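Local coordinates for GCN5-related N-acetyltransferase (Brucella melitensis biovar Abortus 2308, PDB 3TCV), which probably transfers an acetyl group from acetyl-CoA to an amine, perhaps the N-terminal serine or alanine of a protein, as a member of the GNAT family, at residues R163-E167 / A178-F184; A112-M118 / I129-G135. One frame throughout, in Å; residues are numbered along the deposited sequence.

Contact 1: R163-E167 / A178-F184; sequences RYEWE and AAERFGF
The indole of Trp166 lies across the methyl of Ala179, between strand 163-169 and helix 173-182. Ala179 CB sits over one face of the indole, 3.5 Å from the centroid of the five-membered ring and almost on its normal, a well-formed CH-pi contact. With CG anti to the backbone N (chi1 -177°), Trp166 reaches out from the strand along the helix surface. Its six-membered ring meets Phe182 obliquely, CZ3 lying 3.7 Å from Phe182 CD2, with the planes at 54° and Trp166 CH2 at the edge of the Phe182 ring. Ala178 CB borders CZ2 more loosely.

Phe184, just beyond the helix, serves both aromatic residues of the strand. Trp166 CB rests over one face of its ring, 3.8 Å from the centroid, while Trp166 CE3 touches Phe184 CE2 at 3.6 Å. Phe184 CZ meets Tyr164 CE2 at 3.5 Å; these two planes are inclined by 30° and displaced, so little of one ring covers the other. At Gly183 a Schellman motif (positive phi, with Phe184 N bonded to Ala179 O and Gly183 N to Glu180 O) closes the last turn, and Phe184 comes back against the strand.

The buried polar atoms have partners outside the two segments: Trp166 NE1 with Ser175 OG, Tyr164 OH with Gln148 OE1. On the strand's other face, Arg163 NE and NH2 both grip Glu165 OE1, and Arg119 takes OE2. Helix and sheet of this GNAT domain are therefore joined here by dispersion and CH-pi contacts of an aromatic cluster, without a direct polar bond between the two segments.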
# COMPACT_ATOMS: atom_id res chain seq x y z
N ARG B 163 11.14 7.69 2.74
CA ARG B 163 10.94 6.33 2.23
C ARG B 163 10.62 6.38 0.74
O ARG B 163 9.70 7.13 0.30
CB ARG B 163 9.78 5.66 3.01
CG ARG B 163 9.27 4.33 2.48
CD ARG B 163 8.03 3.82 3.23
NE ARG B 163 7.49 2.64 2.53
CZ ARG B 163 8.02 1.42 2.56
NH1 ARG B 163 9.01 1.13 3.36
NH2 ARG B 163 7.49 0.45 1.83
N TYR B 164 11.39 5.62 -0.04
CA TYR B 164 11.32 5.61 -1.51
C TYR B 164 11.08 4.16 -1.94
O TYR B 164 11.85 3.26 -1.58
CB TYR B 164 12.63 6.15 -2.04
CG TYR B 164 12.80 6.27 -3.53
CD1 TYR B 164 11.90 6.98 -4.31
CD2 TYR B 164 13.90 5.71 -4.16
CE1 TYR B 164 12.11 7.11 -5.67
CE2 TYR B 164 14.12 5.84 -5.52
CZ TYR B 164 13.21 6.54 -6.27
OH TYR B 164 13.42 6.68 -7.62
N GLU B 165 9.96 3.93 -2.62
CA GLU B 165 9.49 2.58 -2.84
C GLU B 165 9.65 2.09 -4.26
O GLU B 165 9.54 2.88 -5.23
CB GLU B 165 7.99 2.47 -2.49
CG GLU B 165 7.62 2.78 -1.06
CD GLU B 165 6.14 2.92 -0.82
OE1 GLU B 165 5.72 2.53 0.27
OE2 GLU B 165 5.40 3.47 -1.70
N TRP B 166 9.80 0.77 -4.38
CA TRP B 166 9.74 0.02 -5.64
C TRP B 166 8.80 -1.14 -5.43
O TRP B 166 8.87 -1.83 -4.43
CB TRP B 166 11.13 -0.49 -5.97
CG TRP B 166 11.28 -1.24 -7.27
CD1 TRP B 166 10.85 -2.51 -7.60
CD2 TRP B 166 12.04 -0.78 -8.44
NE1 TRP B 166 11.24 -2.85 -8.89
CE2 TRP B 166 11.94 -1.83 -9.44
CE3 TRP B 166 12.71 0.40 -8.78
CZ2 TRP B 166 12.54 -1.71 -10.70
CZ3 TRP B 166 13.30 0.50 -10.04
CH2 TRP B 166 13.22 -0.53 -10.98
N GLU B 167 7.86 -1.35 -6.35
CA GLU B 167 6.99 -2.54 -6.31
C GLU B 167 6.89 -3.09 -7.71
O GLU B 167 6.89 -2.33 -8.72
CB GLU B 167 5.59 -2.24 -5.73
CG GLU B 167 4.93 -0.97 -6.27
CD GLU B 167 3.41 -0.97 -6.27
OE1 GLU B 167 2.85 0.16 -6.24
OE2 GLU B 167 2.78 -2.05 -6.34
N ALA B 178 16.48 -5.76 -10.63
CA ALA B 178 16.79 -4.34 -10.85
C ALA B 178 16.69 -3.56 -9.54
O ALA B 178 17.59 -2.77 -9.21
CB ALA B 178 15.86 -3.71 -11.90
N ALA B 179 15.62 -3.81 -8.79
CA ALA B 179 15.42 -3.15 -7.50
C ALA B 179 16.59 -3.49 -6.56
O ALA B 179 17.14 -2.60 -5.92
CB ALA B 179 14.07 -3.59 -6.87
N GLU B 180 16.98 -4.76 -6.51
CA GLU B 180 18.07 -5.19 -5.64
C GLU B 180 19.39 -4.52 -6.06
O GLU B 180 20.16 -4.03 -5.20
CB GLU B 180 18.25 -6.71 -5.65
CG GLU B 180 17.05 -7.50 -5.12
CD GLU B 180 16.88 -7.50 -3.60
OE1 GLU B 180 17.48 -6.67 -2.85
OE2 GLU B 180 16.09 -8.35 -3.13
N ARG B 181 19.65 -4.50 -7.36
CA ARG B 181 20.86 -3.86 -7.91
C ARG B 181 20.90 -2.38 -7.56
O ARG B 181 21.94 -1.83 -7.20
CB ARG B 181 20.93 -4.03 -9.44
CG ARG B 181 21.99 -3.15 -10.11
CD ARG B 181 22.23 -3.47 -11.59
NE ARG B 181 23.15 -2.50 -12.20
CZ ARG B 181 22.84 -1.27 -12.60
NH1 ARG B 181 21.61 -0.77 -12.44
NH2 ARG B 181 23.79 -0.50 -13.10
N PHE B 182 19.74 -1.72 -7.65
CA PHE B 182 19.62 -0.30 -7.38
C PHE B 182 19.79 0.01 -5.88
O PHE B 182 19.90 1.18 -5.50
CB PHE B 182 18.27 0.23 -7.87
CG PHE B 182 18.18 0.49 -9.36
CD1 PHE B 182 19.23 1.05 -10.07
CD2 PHE B 182 17.00 0.21 -10.06
CE1 PHE B 182 19.10 1.32 -11.43
CE2 PHE B 182 16.89 0.46 -11.43
CZ PHE B 182 17.95 1.01 -12.12
N GLY B 183 19.78 -1.02 -5.03
CA GLY B 183 19.98 -0.88 -3.60
C GLY B 183 18.70 -0.83 -2.76
O GLY B 183 18.78 -0.60 -1.55
N PHE B 184 17.53 -1.06 -3.38
CA PHE B 184 16.26 -1.15 -2.61
C PHE B 184 16.34 -2.42 -1.79
O PHE B 184 16.87 -3.44 -2.27
CB PHE B 184 15.03 -1.21 -3.52
CG PHE B 184 14.74 0.05 -4.30
CD1 PHE B 184 13.82 0.99 -3.82
CD2 PHE B 184 15.35 0.30 -5.52
CE1 PHE B 184 13.51 2.13 -4.56
CE2 PHE B 184 15.06 1.44 -6.24
CZ PHE B 184 14.15 2.37 -5.77

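Contact 2: A112-M118 / I129-G135; sequences AGRQALM and IGSIYWG
Gln115 and Arg114 both carry CG between the backbone N and the carbonyl carbon (chi1 61° and 43°), yet they leave the strand in different directions and meet different partners. From CG onward Gln115 is extended, bringing OE1 within 2.8 Å of Trp134 NE1. The bond lies in the carbonyl plane of the amide and in the plane of the indole, although those two planes are turned 48° apart. Gln115 NE2 is held by Ala147 O. Arg114 bends again at chi2, folding its guanidinium back over Tyr133 CB, which lies against one face 3.7 Å from NE. Its NH1 donates to Ser131 O at 2.9 Å from above the carbonyl plane, and NH2 pairs with Glu76.

These side chains decorate an antiparallel hairpin at the centre of the GNAT sheet. Arg114 and Tyr133 form a hydrogen-bonded pair, as do Ala116 and Gly130; between them the register slips by one residue at a beta bulge. Ser131, with positive phi, marks the corner, and its O also receives a CH contact from Gln115 CA. The bulge on strand 126-134 is consistent with that of the fourth GNAT strand, beside which acetyl-CoA binds where it diverges from the next. At one end Met118 SD packs 3.6 Å from Gly130 CA; at the other, Ala112 O accepts from Gly135 N at 3.0 Å.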
# COMPACT_ATOMS: atom_id res chain seq x y z
N ALA B 112 13.37 7.72 -25.01
CA ALA B 112 13.70 6.30 -24.95
C ALA B 112 12.74 5.51 -24.07
O ALA B 112 12.74 4.29 -24.10
CB ALA B 112 15.13 6.13 -24.45
N GLY B 113 11.94 6.20 -23.29
CA GLY B 113 11.00 5.56 -22.39
C GLY B 113 10.29 6.55 -21.53
O GLY B 113 10.28 7.76 -21.82
N ARG B 114 9.72 6.06 -20.44
CA ARG B 114 9.01 6.94 -19.52
C ARG B 114 9.01 6.31 -18.12
O ARG B 114 9.27 5.12 -17.99
CB ARG B 114 7.58 7.25 -20.03
CG ARG B 114 6.81 6.07 -20.60
CD ARG B 114 6.18 5.14 -19.57
NE ARG B 114 5.26 4.18 -20.18
CZ ARG B 114 4.50 3.31 -19.52
NH1 ARG B 114 4.54 3.23 -18.20
NH2 ARG B 114 3.65 2.52 -20.18
N GLN B 115 8.75 7.14 -17.11
CA GLN B 115 8.69 6.68 -15.72
C GLN B 115 7.92 7.72 -14.90
O GLN B 115 7.68 8.81 -15.39
CB GLN B 115 10.12 6.51 -15.15
CG GLN B 115 10.97 7.77 -15.13
CD GLN B 115 12.42 7.53 -14.71
OE1 GLN B 115 13.05 6.59 -15.19
NE2 GLN B 115 12.96 8.40 -13.85
N ALA B 116 7.57 7.38 -13.66
CA ALA B 116 6.76 8.29 -12.86
C ALA B 116 7.09 8.21 -11.39
O ALA B 116 7.53 7.16 -10.88
CB ALA B 116 5.27 7.99 -13.08
N LEU B 117 6.90 9.34 -10.71
CA LEU B 117 6.77 9.40 -9.26
C LEU B 117 5.29 9.23 -8.96
O LEU B 117 4.45 9.89 -9.60
CB LEU B 117 7.30 10.73 -8.72
CG LEU B 117 8.82 10.94 -8.87
CD1 LEU B 117 9.19 12.38 -8.52
CD2 LEU B 117 9.60 9.93 -8.01
N MET B 118 4.97 8.32 -8.06
CA MET B 118 3.57 7.93 -7.85
C MET B 118 3.32 7.50 -6.42
O MET B 118 4.24 7.35 -5.65
CB MET B 118 3.18 6.80 -8.81
CG MET B 118 3.98 5.52 -8.67
SD MET B 118 3.62 4.37 -10.03
CE MET B 118 2.10 3.67 -9.38
N ILE B 129 8.85 5.18 -7.16
CA ILE B 129 9.23 5.23 -8.57
C ILE B 129 8.54 4.06 -9.25
O ILE B 129 8.79 2.93 -8.90
CB ILE B 129 10.76 5.20 -8.84
CG1 ILE B 129 10.99 5.19 -10.36
CG2 ILE B 129 11.47 4.03 -8.12
CD1 ILE B 129 12.42 5.40 -10.81
N GLY B 130 7.65 4.33 -10.21
CA GLY B 130 6.96 3.25 -10.91
C GLY B 130 6.58 3.67 -12.33
O GLY B 130 7.12 4.65 -12.87
N SER B 131 5.66 2.91 -12.90
CA SER B 131 5.23 3.12 -14.27
C SER B 131 6.46 3.15 -15.21
O SER B 131 6.49 3.94 -16.13
CB SER B 131 4.46 4.45 -14.39
OG SER B 131 3.41 4.57 -13.42
N ILE B 132 7.44 2.32 -14.94
CA ILE B 132 8.72 2.37 -15.69
C ILE B 132 8.64 1.61 -17.01
O ILE B 132 8.30 0.44 -17.04
CB ILE B 132 9.87 1.76 -14.85
CG1 ILE B 132 10.12 2.61 -13.59
CG2 ILE B 132 11.15 1.62 -15.70
CD1 ILE B 132 11.10 1.97 -12.61
N TYR B 133 8.95 2.30 -18.10
CA TYR B 133 9.25 1.64 -19.35
C TYR B 133 10.54 2.24 -19.89
O TYR B 133 10.56 3.41 -20.29
CB TYR B 133 8.14 1.80 -20.41
CG TYR B 133 8.59 1.29 -21.75
CD1 TYR B 133 9.02 -0.03 -21.89
CD2 TYR B 133 8.62 2.10 -22.87
CE1 TYR B 133 9.49 -0.52 -23.10
CE2 TYR B 133 9.09 1.61 -24.10
CZ TYR B 133 9.51 0.30 -24.21
OH TYR B 133 9.97 -0.23 -25.41
N TRP B 134 11.61 1.43 -19.86
CA TRP B 134 12.90 1.81 -20.41
C TRP B 134 13.16 0.96 -21.63
O TRP B 134 13.46 -0.23 -21.53
CB TRP B 134 13.99 1.63 -19.37
CG TRP B 134 13.89 2.53 -18.17
CD1 TRP B 134 13.37 3.81 -18.10
CD2 TRP B 134 14.39 2.24 -16.82
NE1 TRP B 134 13.48 4.31 -16.82
CE2 TRP B 134 14.11 3.42 -16.02
CE3 TRP B 134 15.00 1.15 -16.23
CZ2 TRP B 134 14.41 3.47 -14.67
CZ3 TRP B 134 15.30 1.21 -14.86
CH2 TRP B 134 15.01 2.35 -14.11
N GLY B 135 13.03 1.57 -22.80
CA GLY B 135 13.17 0.87 -24.05
C GLY B 135 14.60 0.57 -24.44
O GLY B 135 15.56 0.87 -23.71

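Overall arrangement
Both segments of contact 2 precede those of contact 1 in the chain, and the centres of the two contacts lie about 14 Å apart within one mixed sheet. Strands 126-134 and 163-169 are neighbours there, running parallel, and the two contacts meet along this seam: Glu165 O is 3.1 Å from Ile129 N, a probable backbone hydrogen bond. Side chains extend the junction, with Trp166 CH2 packing 3.7 Å from Ile132 CD1 and Phe182 CE2 3.8 Å from Trp134 CH2. The aromatic cluster of 163-167/178-184 thus continues onto the segment after the corner at Ser131. The two neighbouring strands that the contacts contribute are those that, in GNAT relatives, diverge to border the cofactor cleft.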